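PDB 6E0S: MEM-A1 from Soil metagenome, which probably hydrolyses the beta-lactam ring of antibiotics with the help of bound zinc, as a subclass B3 metallo-beta-lactamase. Local coordinates for residues K128-L136 and F198-S206; Q28-S36 and Q250-I259. All blocks are in the same frame, centred on the assembly; numbering follows the deposited sequence. Where two conformers were deposited one is given.

Interaction 1 (K128-L136 and F198-S206); sequences KGDPQYGEL and FAAKPFRYS
Pro-131 packs against the Phe-203 ring and, from another direction, the hydroxyl end of Tyr-205, and forms the tight part of this contact. Its CA lies over the centre of one face of the Phe-203 ring, 3.5 Å from the centroid, a CH-pi contact, while its CB rests 3.7 Å from Phe-203 CE2. The Phe-203 ring reaches this position because its CG stands anti to the backbone N (chi1 -172°). The Tyr-205 hydroxyl closes on the pyrrolidine, OH to Pro-131 CG 3.5 Å; that hydroxyl is also hydrogen-bonded to Gly-168 O. The one direct hydrogen bond between the loops runs from Ala-200 N to Pro-131 O (2.9 Å, 155° at the hydrogen), and the same carbonyl oxygen receives a CA-H...O contact from Ala-199. The extended chain of Gln-132 crosses Phe-198 at about a right angle and meets the edge of its ring, with CD 3.5 Å from Phe-198 CD1 and the amide turned 71° from the ring plane.

Toward Glu-135 the packing gives way to water. Glu-135 OE2 approaches Ala-200 CB at 3.3 Å but meets Lys-201 through two waters, one shared with Lys-201 O and one with Lys-201 N; two further waters join Tyr-133 O to Ala-200 O and Lys-201 O. On the inner side, Asp-130 accepts from Gln-132 N in an Asx turn through OD2, and its OD1 is hydrogen-bonded to the zinc ligand His-93. Two loops meeting beside the metal, with Gln-132 touching His-93 and His-169, thus form part of the rim of the zinc site of a metallo-beta-lactamase.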
ATOM      1  N   LYS A 128      16.164   5.844  11.189  1.00 26.22           N
ATOM      2  CA  LYS A 128      17.133   4.998  11.901  1.00 27.73           C
ATOM      3  C   LYS A 128      16.445   3.886  12.679  1.00 27.28           C
ATOM      4  O   LYS A 128      17.103   2.924  13.085  1.00 28.00           O
ATOM      5  CB  LYS A 128      18.011   5.841  12.837  1.00 31.40           C
ATOM      6  CG  LYS A 128      18.956   6.811  12.111  1.00 34.59           C
ATOM      7  CD  LYS A 128      19.965   7.404  13.093  1.00 37.90           C
ATOM      8  CE  LYS A 128      21.156   8.079  12.400  1.00 40.63           C
ATOM      9  NZ  LYS A 128      22.340   8.159  13.345  1.00 44.92           N
ATOM     10  N   GLY A 129      15.143   3.994  12.888  1.00 26.43           N
ATOM     11  CA  GLY A 129      14.382   2.927  13.492  1.00 25.71           C
ATOM     12  C   GLY A 129      13.723   1.994  12.498  1.00 24.14           C
ATOM     13  O   GLY A 129      12.938   1.141  12.916  1.00 26.59           O
ATOM     14  N   ASP A 130      14.021   2.108  11.202  1.00 22.17           N
ATOM     15  CA  ASP A 130      13.400   1.211  10.247  1.00 20.77           C
ATOM     16  C   ASP A 130      13.950  -0.189  10.458  1.00 20.28           C
ATOM     17  O   ASP A 130      15.155  -0.348  10.665  1.00 22.25           O
ATOM     18  CB  ASP A 130      13.656   1.643   8.804  1.00 21.19           C
ATOM     19  CG  ASP A 130      12.641   1.063   7.825  1.00 23.02           C
ATOM     20  OD1 ASP A 130      11.746   1.807   7.371  1.00 23.21           O
ATOM     21  OD2 ASP A 130      12.757  -0.126   7.490  1.00 22.34           O
ATOM     22  N   PRO A 131      13.087  -1.225  10.431  1.00 20.19           N
ATOM     23  CA  PRO A 131      13.598  -2.601  10.547  1.00 20.95           C
ATOM     24  C   PRO A 131      14.645  -2.901   9.486  1.00 21.77           C
ATOM     25  O   PRO A 131      15.488  -3.778   9.681  1.00 22.44           O
ATOM     26  CB  PRO A 131      12.345  -3.468  10.355  1.00 19.26           C
ATOM     27  CG  PRO A 131      11.205  -2.600  10.853  1.00 18.84           C
ATOM     28  CD  PRO A 131      11.606  -1.165  10.428  1.00 18.82           C
ATOM     29  N   GLN A 132      14.615  -2.188   8.359  1.00 21.95           N
ATOM     30  CA  GLN A 132      15.580  -2.415   7.284  1.00 22.33           C
ATOM     31  C   GLN A 132      16.616  -1.307   7.201  1.00 23.60           C
ATOM     32  O   GLN A 132      17.365  -1.243   6.217  1.00 23.23           O
ATOM     33  CB  GLN A 132      14.873  -2.576   5.936  1.00 23.41           C
ATOM     34  CG  GLN A 132      13.783  -3.637   5.931  1.00 24.87           C
ATOM     35  CD  GLN A 132      13.233  -3.913   4.550  1.00 26.55           C
ATOM     36  OE1 GLN A 132      13.975  -3.910   3.561  1.00 28.71           O
ATOM     37  NE2 GLN A 132      11.934  -4.186   4.470  1.00 24.79           N
ATOM     38  N   TYR A 133      16.722  -0.471   8.239  1.00 22.85           N
ATOM     39  CA  TYR A 133      17.682   0.634   8.192  1.00 24.14           C
ATOM     40  C   TYR A 133      19.086   0.112   7.913  1.00 25.91           C
ATOM     41  O   TYR A 133      19.570  -0.835   8.552  1.00 28.49           O
ATOM     42  CB  TYR A 133      17.686   1.430   9.501  1.00 26.42           C
ATOM     43  CG  TYR A 133      18.732   2.534   9.506  1.00 29.56           C
ATOM     44  CD1 TYR A 133      19.906   2.412  10.229  1.00 32.53           C
ATOM     45  CD2 TYR A 133      18.541   3.686   8.749  1.00 30.47           C
ATOM     46  CE1 TYR A 133      20.867   3.428  10.208  1.00 34.95           C
ATOM     47  CE2 TYR A 133      19.479   4.701   8.724  1.00 32.43           C
ATOM     48  CZ  TYR A 133      20.637   4.564   9.449  1.00 34.95           C
ATOM     49  OH  TYR A 133      21.554   5.573   9.412  1.00 37.93           O
ATOM     50  N   GLY A 134      19.754   0.742   6.952  1.00 25.00           N
ATOM     51  CA  GLY A 134      21.056   0.316   6.509  1.00 26.40           C
ATOM     52  C   GLY A 134      21.048  -0.304   5.127  1.00 26.17           C
ATOM     53  O   GLY A 134      22.043  -0.191   4.399  1.00 26.98           O
ATOM     54  N   GLU A 135      19.969  -0.983   4.764  1.00 24.48           N
ATOM     55  CA  GLU A 135      19.868  -1.571   3.439  1.00 28.78           C
ATOM     56  C   GLU A 135      18.826  -0.879   2.580  1.00 28.05           C
ATOM     57  O   GLU A 135      18.482  -1.393   1.513  1.00 31.45           O
ATOM     58  CB  GLU A 135      19.580  -3.065   3.570  1.00 32.44           C
ATOM     59  CG  GLU A 135      20.597  -3.703   4.492  1.00 37.42           C
ATOM     60  CD  GLU A 135      20.598  -5.207   4.403  1.00 42.45           C
ATOM     61  OE1 GLU A 135      20.170  -5.728   3.352  1.00 44.52           O
ATOM     62  OE2 GLU A 135      21.003  -5.862   5.387  1.00 43.97           O
ATOM     63  N   LEU A 136      18.341   0.314   3.001  1.00 24.09           N
ATOM     64  CA  LEU A 136      17.316   1.077   2.265  1.00 21.71           C
ATOM     65  C   LEU A 136      17.930   2.231   1.488  1.00 22.39           C
ATOM     66  O   LEU A 136      18.742   2.989   2.039  1.00 21.47           O
ATOM     67  CB  LEU A 136      16.257   1.627   3.212  1.00 21.38           C
ATOM     68  CG  LEU A 136      15.383   0.597   3.898  1.00 21.60           C
ATOM     69  CD1 LEU A 136      14.542   1.286   5.007  1.00 20.82           C
ATOM     70  CD2 LEU A 136      14.485  -0.127   2.914  1.00 20.43           C
ATOM     71  N   PHE A 198      10.397  -8.319   8.160  1.00 24.55           N
ATOM     72  CA  PHE A 198      11.648  -8.441   7.425  1.00 27.14           C
ATOM     73  C   PHE A 198      12.630  -7.432   8.000  1.00 26.79           C
ATOM     74  O   PHE A 198      12.260  -6.281   8.238  1.00 26.26           O
ATOM     75  CB  PHE A 198      11.423  -8.208   5.925  1.00 29.47           C
ATOM     76  CG  PHE A 198      12.639  -8.474   5.106  1.00 33.16           C
ATOM     77  CD1 PHE A 198      13.495  -7.441   4.761  1.00 34.62           C
ATOM     78  CD2 PHE A 198      12.965  -9.772   4.721  1.00 35.25           C
ATOM     79  CE1 PHE A 198      14.653  -7.695   4.014  1.00 35.78           C
ATOM     80  CE2 PHE A 198      14.119 -10.031   3.974  1.00 37.15           C
ATOM     81  CZ  PHE A 198      14.962  -8.992   3.625  1.00 37.52           C
ATOM     82  N   ALA A 199      13.870  -7.856   8.236  1.00 27.33           N
ATOM     83  CA  ALA A 199      14.814  -7.001   8.952  1.00 28.41           C
ATOM     84  C   ALA A 199      16.192  -7.034   8.311  1.00 28.49           C
ATOM     85  O   ALA A 199      16.653  -8.084   7.855  1.00 29.05           O
ATOM     86  CB  ALA A 199      14.962  -7.416  10.429  1.00 28.73           C
ATOM     87  N   ALA A 200      16.846  -5.880   8.290  1.00 28.86           N
ATOM     88  CA  ALA A 200      18.266  -5.816   7.959  1.00 30.71           C
ATOM     89  C   ALA A 200      19.096  -5.892   9.232  1.00 33.73           C
ATOM     90  O   ALA A 200      18.741  -5.290  10.253  1.00 32.94           O
ATOM     91  CB  ALA A 200      18.582  -4.529   7.202  1.00 30.02           C
ATOM     92  N   LYS A 201      20.195  -6.649   9.174  1.00 36.35           N
ATOM     93  CA  LYS A 201      21.111  -6.713  10.303  1.00 39.44           C
ATOM     94  C   LYS A 201      21.552  -5.300  10.689  1.00 38.89           C
ATOM     95  O   LYS A 201      21.909  -4.500   9.812  1.00 38.90           O
ATOM     96  CB  LYS A 201      22.331  -7.573   9.951  1.00 43.91           C
ATOM     97  CG  LYS A 201      21.985  -9.021   9.581  1.00 47.50           C
ATOM     98  CD  LYS A 201      23.243  -9.838   9.218  1.00 51.99           C
ATOM     99  CE  LYS A 201      23.244 -10.303   7.749  1.00 53.78           C
ATOM    100  NZ  LYS A 201      23.755  -9.270   6.798  1.00 53.95           N
ATOM    101  N   PRO A 202      21.566  -4.957  11.989  1.00 38.20           N
ATOM    102  CA  PRO A 202      21.385  -5.868  13.111  1.00 37.44           C
ATOM    103  C   PRO A 202      20.000  -5.834  13.747  1.00 36.18           C
ATOM    104  O   PRO A 202      19.889  -6.195  14.918  1.00 37.63           O
ATOM    105  CB  PRO A 202      22.411  -5.352  14.111  1.00 39.68           C
ATOM    106  CG  PRO A 202      22.335  -3.848  13.917  1.00 38.98           C
ATOM    107  CD  PRO A 202      21.972  -3.615  12.456  1.00 37.52           C
ATOM    108  N   PHE A 203      18.977  -5.412  13.010  1.00 33.02           N
ATOM    109  CA  PHE A 203      17.659  -5.228  13.609  1.00 31.71           C
ATOM    110  C   PHE A 203      17.046  -6.577  13.986  1.00 32.34           C
ATOM    111  O   PHE A 203      17.148  -7.553  13.236  1.00 32.55           O
ATOM    112  CB  PHE A 203      16.741  -4.492  12.643  1.00 29.81           C
ATOM    113  CG  PHE A 203      15.424  -4.099  13.250  1.00 29.19           C
ATOM    114  CD1 PHE A 203      15.270  -2.873  13.869  1.00 29.31           C
ATOM    115  CD2 PHE A 203      14.338  -4.958  13.197  1.00 28.75           C
ATOM    116  CE1 PHE A 203      14.059  -2.520  14.430  1.00 28.36           C
ATOM    117  CE2 PHE A 203      13.128  -4.611  13.771  1.00 26.74           C
ATOM    118  CZ  PHE A 203      12.997  -3.393  14.383  1.00 27.76           C
ATOM    119  N   ARG A 204      16.392  -6.631  15.148  1.00 31.56           N
ATOM    120  CA  ARG A 204      15.714  -7.847  15.594  1.00 32.28           C
ATOM    121  C   ARG A 204      14.333  -7.484  16.097  1.00 30.74           C
ATOM    122  O   ARG A 204      14.202  -6.613  16.965  1.00 30.39           O
ATOM    123  CB  ARG A 204      16.499  -8.544  16.705  1.00 35.31           C
ATOM    124  CG  ARG A 204      17.858  -9.043  16.288  1.00 37.78           C
ATOM    125  CD  ARG A 204      18.674  -9.413  17.515  1.00 41.59           C
ATOM    126  NE  ARG A 204      17.910 -10.208  18.476  1.00 43.90           N
ATOM    127  CZ  ARG A 204      17.853 -11.538  18.482  1.00 45.03           C
ATOM    128  NH1 ARG A 204      18.520 -12.243  17.577  1.00 45.66           N
ATOM    129  NH2 ARG A 204      17.125 -12.163  19.397  1.00 45.86           N
ATOM    130  N   TYR A 205      13.307  -8.148  15.558  1.00 30.02           N
ATOM    131  CA  TYR A 205      11.957  -7.943  16.072  1.00 30.36           C
ATOM    132  C   TYR A 205      11.836  -8.406  17.520  1.00 33.70           C
ATOM    133  O   TYR A 205      11.022  -7.862  18.273  1.00 35.35           O
ATOM    134  CB  TYR A 205      10.931  -8.661  15.188  1.00 28.89           C
ATOM    135  CG  TYR A 205      10.576  -7.876  13.938  1.00 25.96           C
ATOM    136  CD1 TYR A 205       9.463  -7.033  13.918  1.00 23.06           C
ATOM    137  CD2 TYR A 205      11.358  -7.959  12.793  1.00 25.38           C
ATOM    138  CE1 TYR A 205       9.130  -6.302  12.794  1.00 22.39           C
ATOM    139  CE2 TYR A 205      11.037  -7.226  11.656  1.00 25.03           C
ATOM    140  CZ  TYR A 205       9.923  -6.403  11.661  1.00 22.60           C
ATOM    141  OH  TYR A 205       9.602  -5.657  10.529  1.00 22.49           O
ATOM    142  N   SER A 206      12.644  -9.397  17.928  1.00 35.99           N
ATOM    143  CA  SER A 206      12.664  -9.858  19.317  1.00 40.08           C
ATOM    144  C   SER A 206      12.997  -8.747  20.301  1.00 43.47           C
ATOM    145  O   SER A 206      12.828  -8.940  21.506  1.00 46.62           O
ATOM    146  CB  SER A 206      13.694 -10.972  19.500  1.00 42.24           C
ATOM    147  OG  SER A 206      13.622 -11.917  18.461  1.00 43.14           O
TER
HETATM  148  O   HOH W   1      10.633  -4.442   7.056  1.00 22.70           O
HETATM  149  O   HOH W   2      22.136  -1.842   9.099  1.00 29.80           O
HETATM  150  O   HOH W   3      18.799  -2.405  10.431  1.00 29.88           O
HETATM  151  O   HOH W   4      22.687  -4.850   7.023  1.00 35.94           O
HETATM  152  O   HOH W   5      20.694  -8.165   6.678  1.00 42.81           O

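Interaction 2 (Q28-S36 and Q250-I259); sequences QEPFAVFGS and QAELGSAAFI
Phe-258 faces the edge strand 31-34 at the middle of this contact. Val-33 CG1 sits over one face of its ring, 4.0 Å from the centroid and displaced toward the rim, with CG1 carried there by a chi1 of 179°. Phe-31 meets the same ring rim to rim: the two planes are only 2° apart, and Phe-31 CE2 lies 3.7 Å from Phe-258 CZ without either ring covering the other. Next to them the backbone takes part, since Val-33 O approaches Ser-255 CB at 3.4 Å, and in one of its two conformers Gln-250 brings NE2 within 3.1 Å of Ala-32 O. Farther along, Phe-34 CE1 packs against Ser-255 OG, and Phe-34 CE1 also lies 4.2 Å from Ile-259 CD1.

A second shell fixes these groups. Glu-182 accepts from both Ser-255 OG and Gly-35 N, tying the two segments to one carboxylate, while Gln-247 NE2 donates to Gln-250 OE1 in that same conformer. Ile-232 of strand 232-235 touches Val-33, Phe-34, Phe-258 and Ile-259, extending the apolar cluster onto the five-stranded sheet. Val-33 and Phe-34 form a classic beta bulge opposite Thr-37, and the contact joins this bulged edge strand of the seven-stranded sheet to a helix-to-3-10 turn within the alpha-beta/beta-alpha fold of metallo-beta-lactamases.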
ATOM      1  N   GLN A  28       2.402  -4.683 -16.982  1.00 33.24           N
ATOM      2  CA  GLN A  28       1.109  -5.153 -16.498  1.00 29.35           C
ATOM      3  C   GLN A  28       0.047  -4.213 -17.042  1.00 25.46           C
ATOM      4  O   GLN A  28       0.044  -3.021 -16.722  1.00 25.02           O
ATOM      5  CB  GLN A  28       1.074  -5.188 -14.963  1.00 29.34           C
ATOM      6  CG  GLN A  28      -0.298  -5.489 -14.380  1.00 27.00           C
ATOM      7  CD  GLN A  28      -0.779  -6.881 -14.757  1.00 26.76           C
ATOM      8  OE1 GLN A  28      -0.030  -7.871 -14.638  1.00 28.84           O
ATOM      9  NE2 GLN A  28      -2.018  -6.967 -15.254  1.00 24.91           N
ATOM     10  N   GLU A  29      -0.864  -4.732 -17.839  1.00 24.38           N
ATOM     11  CA  GLU A  29      -1.966  -3.900 -18.307  1.00 23.64           C
ATOM     12  C   GLU A  29      -2.882  -3.503 -17.152  1.00 21.86           C
ATOM     13  O   GLU A  29      -3.207  -4.328 -16.292  1.00 23.08           O
ATOM     14  CB  GLU A  29      -2.787  -4.624 -19.368  1.00 25.80           C
ATOM     15  CG  GLU A  29      -2.069  -4.738 -20.722  1.00 30.81           C
ATOM     16  CD  GLU A  29      -1.702  -3.360 -21.326  1.00 32.60           C
ATOM     17  OE1 GLU A  29      -0.499  -3.054 -21.448  1.00 34.29           O
ATOM     18  OE2 GLU A  29      -2.629  -2.590 -21.671  1.00 31.74           O
ATOM     19  N   PRO A  30      -3.344  -2.264 -17.136  1.00 21.44           N
ATOM     20  CA  PRO A  30      -4.258  -1.820 -16.078  1.00 19.91           C
ATOM     21  C   PRO A  30      -5.648  -2.403 -16.275  1.00 19.45           C
ATOM     22  O   PRO A  30      -6.012  -2.877 -17.358  1.00 20.54           O
ATOM     23  CB  PRO A  30      -4.265  -0.296 -16.236  1.00 19.17           C
ATOM     24  CG  PRO A  30      -3.889  -0.057 -17.705  1.00 20.39           C
ATOM     25  CD  PRO A  30      -2.912  -1.165 -18.031  1.00 20.86           C
ATOM     26  N   PHE A  31      -6.439  -2.358 -15.216  1.00 18.32           N
ATOM     27  CA  PHE A  31      -7.778  -2.927 -15.289  1.00 18.45           C
ATOM     28  C   PHE A  31      -8.658  -2.309 -14.227  1.00 17.84           C
ATOM     29  O   PHE A  31      -8.187  -1.921 -13.153  1.00 18.35           O
ATOM     30  CB  PHE A  31      -7.781  -4.459 -15.111  1.00 21.17           C
ATOM     31  CG  PHE A  31      -6.938  -4.974 -13.935  1.00 20.66           C
ATOM     32  CD1 PHE A  31      -5.576  -5.231 -14.101  1.00 20.55           C
ATOM     33  CD2 PHE A  31      -7.525  -5.267 -12.703  1.00 18.39           C
ATOM     34  CE1 PHE A  31      -4.816  -5.717 -13.029  1.00 20.41           C
ATOM     35  CE2 PHE A  31      -6.765  -5.776 -11.629  1.00 19.15           C
ATOM     36  CZ  PHE A  31      -5.407  -5.996 -11.801  1.00 20.26           C
ATOM     37  N   ALA A  32      -9.950  -2.237 -14.534  1.00 18.75           N
ATOM     38  CA  ALA A  32     -10.946  -1.924 -13.525  1.00 17.54           C
ATOM     39  C   ALA A  32     -11.048  -3.053 -12.518  1.00 18.28           C
ATOM     40  O   ALA A  32     -11.046  -4.231 -12.891  1.00 20.11           O
ATOM     41  CB  ALA A  32     -12.311  -1.709 -14.176  1.00 18.43           C
ATOM     42  N   VAL A  33     -11.168  -2.692 -11.234  1.00 17.55           N
ATOM     43  CA  VAL A  33     -11.298  -3.711 -10.204  1.00 18.76           C
ATOM     44  C   VAL A  33     -12.774  -3.758  -9.809  1.00 19.25           C
ATOM     45  O   VAL A  33     -13.426  -4.796  -9.927  1.00 18.92           O
ATOM     46  CB  VAL A  33     -10.377  -3.443  -8.997  1.00 18.76           C
ATOM     47  CG1 VAL A  33     -10.565  -4.496  -7.970  1.00 18.50           C
ATOM     48  CG2 VAL A  33      -8.896  -3.443  -9.475  1.00 20.17           C
ATOM     49  N   PHE A  34     -13.305  -2.626  -9.359  1.00 19.68           N
ATOM     50  CA  PHE A  34     -14.704  -2.522  -8.949  1.00 19.01           C
ATOM     51  C   PHE A  34     -15.120  -1.061  -9.028  1.00 18.66           C
ATOM     52  O   PHE A  34     -14.464  -0.212  -8.440  1.00 18.22           O
ATOM     53  CB  PHE A  34     -14.884  -3.050  -7.532  1.00 19.91           C
ATOM     54  CG  PHE A  34     -16.286  -3.451  -7.217  1.00 22.36           C
ATOM     55  CD1 PHE A  34     -16.697  -4.751  -7.461  1.00 23.11           C
ATOM     56  CD2 PHE A  34     -17.198  -2.534  -6.717  1.00 19.44           C
ATOM     57  CE1 PHE A  34     -17.994  -5.157  -7.181  1.00 23.05           C
ATOM     58  CE2 PHE A  34     -18.512  -2.930  -6.426  1.00 20.69           C
ATOM     59  CZ  PHE A  34     -18.902  -4.248  -6.665  1.00 22.45           C
ATOM     60  N   GLY A  35     -16.196  -0.771  -9.758  1.00 19.34           N
ATOM     61  CA  GLY A  35     -16.661   0.614  -9.792  1.00 21.47           C
ATOM     62  C   GLY A  35     -15.581   1.509 -10.383  1.00 20.06           C
ATOM     63  O   GLY A  35     -14.958   1.175 -11.399  1.00 21.02           O
ATOM     64  N   SER A  36     -15.297   2.628  -9.701  1.00 18.94           N
ATOM     65  CA  SER A  36     -14.319   3.617 -10.164  1.00 17.58           C
ATOM     66  C   SER A  36     -12.901   3.338  -9.650  1.00 18.10           C
ATOM     67  O   SER A  36     -12.019   4.212  -9.763  1.00 16.81           O
ATOM     68  CB  SER A  36     -14.756   5.041  -9.754  1.00 18.39           C
ATOM     69  OG  SER A  36     -14.527   5.317  -8.376  1.00 20.90           O
ATOM     70  N   GLN A 250     -11.408 -12.839 -13.959  1.00 23.01           N
ATOM     71  CA  GLN A 250     -12.214 -11.692 -14.397  0.57 24.14           C
ATOM     72  C   GLN A 250     -12.887 -11.985 -15.729  1.00 25.44           C
ATOM     73  O   GLN A 250     -14.045 -11.603 -15.953  1.00 24.37           O
ATOM     74  CB  GLN A 250     -11.322 -10.435 -14.496  0.57 23.85           C
ATOM     75  CG  GLN A 250     -12.021  -9.057 -14.688  0.57 23.45           C
ATOM     76  CD  GLN A 250     -11.024  -7.860 -14.795  0.57 21.61           C
ATOM     77  OE1 GLN A 250      -9.824  -8.047 -14.929  0.57 20.06           O
ATOM     78  NE2 GLN A 250     -11.547  -6.634 -14.754  0.57 19.18           N
ATOM     79  N   ALA A 251     -12.169 -12.660 -16.626  1.00 26.76           N
ATOM     80  CA  ALA A 251     -12.735 -12.969 -17.935  1.00 29.15           C
ATOM     81  C   ALA A 251     -14.044 -13.732 -17.809  1.00 30.45           C
ATOM     82  O   ALA A 251     -15.010 -13.459 -18.537  1.00 31.48           O
ATOM     83  CB  ALA A 251     -11.726 -13.764 -18.769  1.00 29.63           C
ATOM     84  N   GLU A 252     -14.102 -14.693 -16.884  1.00 30.00           N
ATOM     85  CA  GLU A 252     -15.320 -15.476 -16.734  1.00 30.05           C
ATOM     86  C   GLU A 252     -16.327 -14.791 -15.822  1.00 29.56           C
ATOM     87  O   GLU A 252     -17.536 -14.892 -16.053  1.00 31.44           O
ATOM     88  CB  GLU A 252     -15.004 -16.864 -16.180  1.00 30.52           C
ATOM     89  CG  GLU A 252     -14.517 -17.871 -17.210  1.00 32.75           C
ATOM     90  CD  GLU A 252     -13.096 -17.594 -17.655  1.00 32.78           C
ATOM     91  OE1 GLU A 252     -12.794 -17.808 -18.855  1.00 33.11           O
ATOM     92  OE2 GLU A 252     -12.293 -17.171 -16.792  1.00 32.13           O
ATOM     93  N   LEU A 253     -15.853 -14.098 -14.780  1.00 28.03           N
ATOM     94  CA  LEU A 253     -16.709 -13.686 -13.673  1.00 28.68           C
ATOM     95  C   LEU A 253     -16.957 -12.188 -13.591  1.00 28.34           C
ATOM     96  O   LEU A 253     -17.800 -11.760 -12.790  1.00 27.36           O
ATOM     97  CB  LEU A 253     -16.116 -14.164 -12.330  1.00 28.00           C
ATOM     98  CG  LEU A 253     -15.941 -15.674 -12.166  1.00 29.34           C
ATOM     99  CD1 LEU A 253     -15.293 -16.049 -10.831  1.00 27.86           C
ATOM    100  CD2 LEU A 253     -17.262 -16.417 -12.347  1.00 32.45           C
ATOM    101  N   GLY A 254     -16.243 -11.379 -14.363  1.00 28.22           N
ATOM    102  CA  GLY A 254     -16.378  -9.950 -14.182  1.00 27.56           C
ATOM    103  C   GLY A 254     -15.744  -9.512 -12.873  1.00 26.77           C
ATOM    104  O   GLY A 254     -14.797 -10.124 -12.353  1.00 26.50           O
ATOM    105  N   SER A 255     -16.299  -8.449 -12.307  1.00 24.96           N
ATOM    106  CA  SER A 255     -15.678  -7.875 -11.126  1.00 23.55           C
ATOM    107  C   SER A 255     -15.823  -8.778  -9.909  1.00 22.89           C
ATOM    108  O   SER A 255     -15.058  -8.629  -8.952  1.00 21.82           O
ATOM    109  CB  SER A 255     -16.269  -6.505 -10.826  1.00 24.55           C
ATOM    110  OG  SER A 255     -17.661  -6.651 -10.573  1.00 27.74           O
ATOM    111  N   ALA A 256     -16.798  -9.696  -9.913  1.00 23.03           N
ATOM    112  CA  ALA A 256     -16.904 -10.652  -8.813  1.00 22.97           C
ATOM    113  C   ALA A 256     -15.655 -11.532  -8.678  1.00 21.85           C
ATOM    114  O   ALA A 256     -15.434 -12.111  -7.610  1.00 21.61           O
ATOM    115  CB  ALA A 256     -18.138 -11.531  -9.003  1.00 23.60           C
ATOM    116  N   ALA A 257     -14.839 -11.655  -9.732  1.00 20.69           N
ATOM    117  CA  ALA A 257     -13.593 -12.407  -9.609  1.00 21.55           C
ATOM    118  C   ALA A 257     -12.736 -11.886  -8.468  1.00 19.67           C
ATOM    119  O   ALA A 257     -11.979 -12.647  -7.859  1.00 18.77           O
ATOM    120  CB  ALA A 257     -12.803 -12.346 -10.911  1.00 20.59           C
ATOM    121  N   PHE A 258     -12.837 -10.591  -8.170  1.00 19.10           N
ATOM    122  CA  PHE A 258     -11.982  -9.987  -7.158  1.00 18.65           C
ATOM    123  C   PHE A 258     -12.509 -10.177  -5.755  1.00 19.21           C
ATOM    124  O   PHE A 258     -11.751  -9.953  -4.802  1.00 19.18           O
ATOM    125  CB  PHE A 258     -11.801  -8.487  -7.445  1.00 18.95           C
ATOM    126  CG  PHE A 258     -11.104  -8.227  -8.740  1.00 19.92           C
ATOM    127  CD1 PHE A 258      -9.746  -8.462  -8.856  1.00 21.31           C
ATOM    128  CD2 PHE A 258     -11.796  -7.763  -9.842  1.00 20.13           C
ATOM    129  CE1 PHE A 258      -9.090  -8.226 -10.066  1.00 20.01           C
ATOM    130  CE2 PHE A 258     -11.153  -7.535 -11.043  1.00 20.99           C
ATOM    131  CZ  PHE A 258      -9.795  -7.781 -11.155  1.00 19.46           C
ATOM    132  N   ILE A 259     -13.778 -10.578  -5.604  1.00 20.50           N
ATOM    133  CA  ILE A 259     -14.413 -10.638  -4.292  1.00 20.36           C
ATOM    134  C   ILE A 259     -14.062 -11.939  -3.592  1.00 19.55           C
ATOM    135  O   ILE A 259     -14.257 -13.030  -4.140  1.00 21.02           O
ATOM    136  CB  ILE A 259     -15.939 -10.485  -4.415  1.00 20.58           C
ATOM    137  CG1 ILE A 259     -16.250  -9.069  -4.928  1.00 22.02           C
ATOM    138  CG2 ILE A 259     -16.607 -10.787  -3.057  1.00 21.60           C
ATOM    139  CD1 ILE A 259     -17.732  -8.769  -5.135  1.00 23.60           C
TER

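Overall arrangement
Interactions 1 and 2 lie on opposite sides of the chain's centre, their own centres about 37 Å apart and their nearest atoms about 22 Å apart, so neither touches the other. Along the sequence 28-36 comes first, then 128-136, 198-206 and finally 250-259; interaction 1 therefore falls wholly within the chain that interaction 2 brings together. Segment 128-136 precedes strand 145-148, at the far edge of the seven-stranded sheet from strand 31-34, and segment 198-206 follows strand 185-192, a strand of the five-stranded sheet that Phe-34 also touches. One contact thus joins loops beside the zinc, whereas the other joins N- and C-terminal parts of the fold away from it.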